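Local coordinates for protein cysteine protease (Xylella fastidiosa, PDB 3OIS) that binds uridine-5'-diphosphate and, as a member of the papain family, probably cleaves peptide bonds with a cysteine nucleophile, at residues A124-R127 against D128-V132; E156-P159 against P160-A164. All blocks are in the same frame, centred on the assembly; numbering follows the deposited sequence.

Both contacts are local, each made by neighbouring residues of one continuous piece of chain in this papain-family protein. Interaction 1 (124-132) runs from the short strand 124-125 into the first two turns of helix 126-135, a mostly buried contact whose centre lies about 10 Å from the centre of the chain, and it reaches the bound UDP through Arg127 and Lys131, two residues of the nucleotide pocket. Interaction 2 (156-164) comes later, in the loop between helices 126-135 and 170-176, its centre about 22 Å from that of the chain and away from the nucleotide pocket. The two contact centres stand 21 Å apart and their nearest atoms about 10 Å, without touching. Helix 104-114 is packed against by both: Asp128 touches Ile114, and Ala164 touches Leu105.

Interaction 1: A124-R127 against D128-V132; sequences AMIR and DGIKV. With UDP (uridine-5'-diphosphate), chain E.
Met125, Asp128 and Gly129 meet where a short strand runs into a helix. Met125 is the N-cap residue, and its carbonyl oxygen accepts two backbone N-H groups: Gly129 N lies 3.2 Å from Met125 O with a fairly straight N-H...O angle of 161°, whereas Asp128 N, 3.0 Å from Met125 O, comes from above the carbonyl plane and is more bent. The Asp128 side chain turns back toward the start of the helix. Its CB lies 3.4 Å from Met125 O, and its CG stands beside the backbone N, anti to the carbonyl carbon (chi1 -73°). From there the carboxylate divides: OD1 rests 3.7 Å from Arg127 CG, while OD2 runs alongside the methionine, near its CB and SD. A single water ties OD2 to Met125 N; it donates to Asp128 OD2 at 2.6 Å and accepts from the amide.

The i to i+4 pattern that Gly129 N begins continues with Ile130 N donating to Ile126 O and Lys131 N to Arg127 O. Between the isoleucines, CG2 of Ile126 touches CD1 of Ile130 at 3.7 Å, and Trp284 of strand 280-287 contacts both. The start of helix 126-135 in the papain-like fold also supplies part of the UDP pocket. Arg127 sends its guanidinium toward the ribose, NH2 being 3.5 Å from UDP O3', and the UDP C2' atom sits at the edge of that plane. The group is positioned by a salt bridge to Asp44 and a hydrogen bond to the carbonyl of Ile39. One turn on, Lys131 bends at chi2 (91°) and then extends, bringing NZ to 2.7 Å from UDP O2B, with a second, weak bond to the bridging O3A.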
# COMPACT_ATOMS: atom_id res chain seq x y z
N ALA A 124 -9.22 4.22 2.05
CA ALA A 124 -9.21 3.37 3.23
C ALA A 124 -7.97 3.62 4.09
O ALA A 124 -6.92 4.14 3.60
CB ALA A 124 -9.28 1.85 2.75
N MET A 125 -8.06 3.23 5.36
CA MET A 125 -6.93 3.24 6.26
C MET A 125 -6.22 1.90 6.07
O MET A 125 -6.85 0.85 5.92
CB MET A 125 -7.40 3.37 7.72
CG MET A 125 -8.10 4.70 7.97
SD MET A 125 -8.74 4.60 9.72
CE MET A 125 -9.41 6.28 9.81
N ILE A 126 -4.90 1.96 6.04
CA ILE A 126 -4.06 0.72 6.05
C ILE A 126 -4.47 -0.26 7.13
O ILE A 126 -4.64 -1.49 6.86
CB ILE A 126 -2.57 1.06 6.15
CG1 ILE A 126 -2.25 1.89 4.88
CG2 ILE A 126 -1.75 -0.31 6.16
CD1 ILE A 126 -0.88 2.49 5.00
N ARG A 127 -4.74 0.29 8.31
CA ARG A 127 -5.05 -0.58 9.42
C ARG A 127 -6.33 -1.39 9.15
O ARG A 127 -6.51 -2.52 9.67
CB ARG A 127 -5.15 0.18 10.74
CG ARG A 127 -6.47 1.06 10.88
CD ARG A 127 -6.59 1.81 12.27
NE ARG A 127 -6.45 0.76 13.19
CZ ARG A 127 -5.45 0.61 14.08
NH1 ARG A 127 -4.61 1.62 14.43
NH2 ARG A 127 -5.38 -0.57 14.71
N ASP A 128 -7.23 -0.84 8.35
CA ASP A 128 -8.48 -1.54 8.04
C ASP A 128 -8.27 -2.61 6.93
O ASP A 128 -8.82 -3.69 7.01
CB ASP A 128 -9.55 -0.53 7.56
CG ASP A 128 -10.05 0.32 8.72
OD1 ASP A 128 -9.85 -0.11 9.90
OD2 ASP A 128 -10.66 1.38 8.45
N GLY A 129 -7.39 -2.31 5.97
CA GLY A 129 -6.98 -3.36 5.01
C GLY A 129 -6.33 -4.51 5.78
O GLY A 129 -6.56 -5.66 5.45
N ILE A 130 -5.49 -4.19 6.77
CA ILE A 130 -4.87 -5.23 7.59
C ILE A 130 -5.87 -6.02 8.43
O ILE A 130 -5.82 -7.23 8.49
CB ILE A 130 -3.77 -4.59 8.43
CG1 ILE A 130 -2.63 -4.22 7.50
CG2 ILE A 130 -3.17 -5.59 9.48
CD1 ILE A 130 -1.57 -3.35 8.28
N LYS A 131 -6.86 -5.34 9.00
CA LYS A 131 -7.95 -6.03 9.66
C LYS A 131 -8.68 -7.04 8.74
O LYS A 131 -8.98 -8.16 9.19
CB LYS A 131 -8.94 -5.04 10.19
CG LYS A 131 -9.87 -5.69 11.27
CD LYS A 131 -9.34 -5.56 12.68
CE LYS A 131 -10.27 -6.17 13.65
NZ LYS A 131 -9.54 -6.20 14.92
N VAL A 132 -9.00 -6.65 7.50
CA VAL A 132 -9.57 -7.54 6.50
C VAL A 132 -8.66 -8.76 6.32
O VAL A 132 -9.11 -9.87 6.45
CB VAL A 132 -9.75 -6.86 5.12
CG1 VAL A 132 -10.23 -7.85 4.09
CG2 VAL A 132 -10.73 -5.66 5.24
N1 UDP E . -3.45 -5.93 17.05
C2 UDP E . -2.26 -5.69 16.42
N3 UDP E . -1.65 -6.75 15.76
C4 UDP E . -2.21 -7.98 15.72
C5 UDP E . -3.41 -8.26 16.40
C6 UDP E . -4.07 -7.16 16.97
O2 UDP E . -1.74 -4.62 16.41
O4 UDP E . -1.52 -8.90 15.16
C1' UDP E . -4.00 -4.79 17.86
C2' UDP E . -4.60 -3.68 17.03
O2' UDP E . -4.45 -2.50 17.83
C3' UDP E . -6.02 -4.12 17.05
C4' UDP E . -6.20 -4.59 18.50
O4' UDP E . -4.96 -5.27 18.81
O3' UDP E . -6.81 -2.95 16.82
C5' UDP E . -7.44 -5.47 18.63
O5' UDP E . -7.21 -6.62 17.82
PA UDP E . -8.00 -7.93 17.92
O1A UDP E . -7.86 -8.80 16.74
O2A UDP E . -7.76 -8.59 19.24
O3A UDP E . -9.49 -7.29 17.94
PB UDP E . -10.99 -7.87 17.75
O1B UDP E . -11.76 -7.41 18.90
O2B UDP E . -11.40 -7.35 16.47
O3B UDP E . -11.03 -9.37 17.69
O HOH W 1 -10.71 2.08 5.93

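Interaction 2: E156-P159 against P160-A164; sequences EEFP and PGAPA
Pro159 to Ala162 form a type II beta turn, closed by Ala162 N donating to Pro159 O over 3.1 Å. Gly161 takes the third position with a positive phi of 82°, a value that favours glycine, and Pro160 holds the second position. The methyl of Ala162, pointing back toward 156-159, lies 3.9 Å from Pro159 CD and also meets the aromatic side chain of Phe158, its CB being 3.8 Å from Phe158 CD1.

Phe158 CG is anti to its carbonyl carbon (chi1 -79°), which carries the ring alongside the returning chain. Over one face comes the methyl of Ala164: this CB is 3.9 Å from the ring centroid and 27° off the normal, a CH-pi contact displaced toward the rim, with CZ of Phe158 closest at 3.5 Å. Phe158 on Arg112 and Ala164 on Leu105 join the loop to helix 104-114; Phe158 also touches Ile75 in another loop. The guanidinium of Arg112 further donates to the carbonyl of Ala164.

Two methyls against one ring, beside a turn with Pro160 at its second position, suggest that between 156-159 and 160-164 the contact is mainly apolar, with a single backbone hydrogen bond joining the two halves.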
# COMPACT_ATOMS: atom_id res chain seq x y z
N GLU A 156 -20.37 11.48 -7.74
CA GLU A 156 -19.21 10.95 -6.97
C GLU A 156 -19.53 9.63 -6.27
O GLU A 156 -19.02 9.35 -5.21
CB GLU A 156 -18.57 11.98 -6.03
CG GLU A 156 -17.75 13.08 -6.80
CD GLU A 156 -16.45 12.62 -7.59
OE1 GLU A 156 -16.07 11.43 -7.69
OE2 GLU A 156 -15.79 13.54 -8.13
N GLU A 157 -20.44 8.86 -6.89
CA GLU A 157 -20.80 7.52 -6.46
C GLU A 157 -20.41 6.54 -7.55
O GLU A 157 -20.57 6.82 -8.72
CB GLU A 157 -22.34 7.42 -6.33
CG GLU A 157 -22.77 6.12 -5.58
CD GLU A 157 -24.27 6.02 -5.24
OE1 GLU A 157 -24.95 7.08 -5.25
OE2 GLU A 157 -24.74 4.86 -4.96
N PHE A 158 -20.02 5.32 -7.17
CA PHE A 158 -19.85 4.33 -8.19
C PHE A 158 -21.15 4.10 -9.00
O PHE A 158 -22.25 4.04 -8.41
CB PHE A 158 -19.44 3.00 -7.58
CG PHE A 158 -17.99 2.96 -7.22
CD1 PHE A 158 -17.02 3.13 -8.23
CD2 PHE A 158 -17.59 2.81 -5.90
CE1 PHE A 158 -15.65 3.16 -7.86
CE2 PHE A 158 -16.22 2.84 -5.52
CZ PHE A 158 -15.26 2.98 -6.53
N PRO A 159 -21.01 4.01 -10.33
CA PRO A 159 -22.19 3.77 -11.13
C PRO A 159 -22.61 2.35 -10.95
O PRO A 159 -21.86 1.47 -10.43
CB PRO A 159 -21.73 4.07 -12.58
CG PRO A 159 -20.26 3.90 -12.57
CD PRO A 159 -19.76 4.10 -11.11
N PRO A 160 -23.87 2.07 -11.30
CA PRO A 160 -24.35 0.71 -11.20
C PRO A 160 -23.45 -0.22 -12.04
O PRO A 160 -22.93 0.16 -13.11
CB PRO A 160 -25.79 0.82 -11.78
CG PRO A 160 -26.25 2.15 -11.29
CD PRO A 160 -24.97 3.03 -11.57
N GLY A 161 -23.20 -1.39 -11.48
CA GLY A 161 -22.29 -2.39 -12.07
C GLY A 161 -20.81 -2.22 -11.84
O GLY A 161 -20.03 -3.08 -12.31
N ALA A 162 -20.37 -1.13 -11.17
CA ALA A 162 -18.92 -0.91 -11.03
C ALA A 162 -18.40 -2.06 -10.23
O ALA A 162 -18.98 -2.40 -9.19
CB ALA A 162 -18.60 0.43 -10.31
N PRO A 163 -17.33 -2.72 -10.74
CA PRO A 163 -16.74 -3.82 -10.01
C PRO A 163 -16.38 -3.46 -8.57
O PRO A 163 -16.63 -4.30 -7.68
CB PRO A 163 -15.51 -4.17 -10.84
CG PRO A 163 -15.89 -3.71 -12.26
CD PRO A 163 -16.75 -2.50 -12.05
N ALA A 164 -15.90 -2.22 -8.31
CA ALA A 164 -15.53 -1.85 -6.92
C ALA A 164 -16.66 -1.85 -5.90
O ALA A 164 -16.42 -2.01 -4.69
CB ALA A 164 -14.77 -0.42 -6.88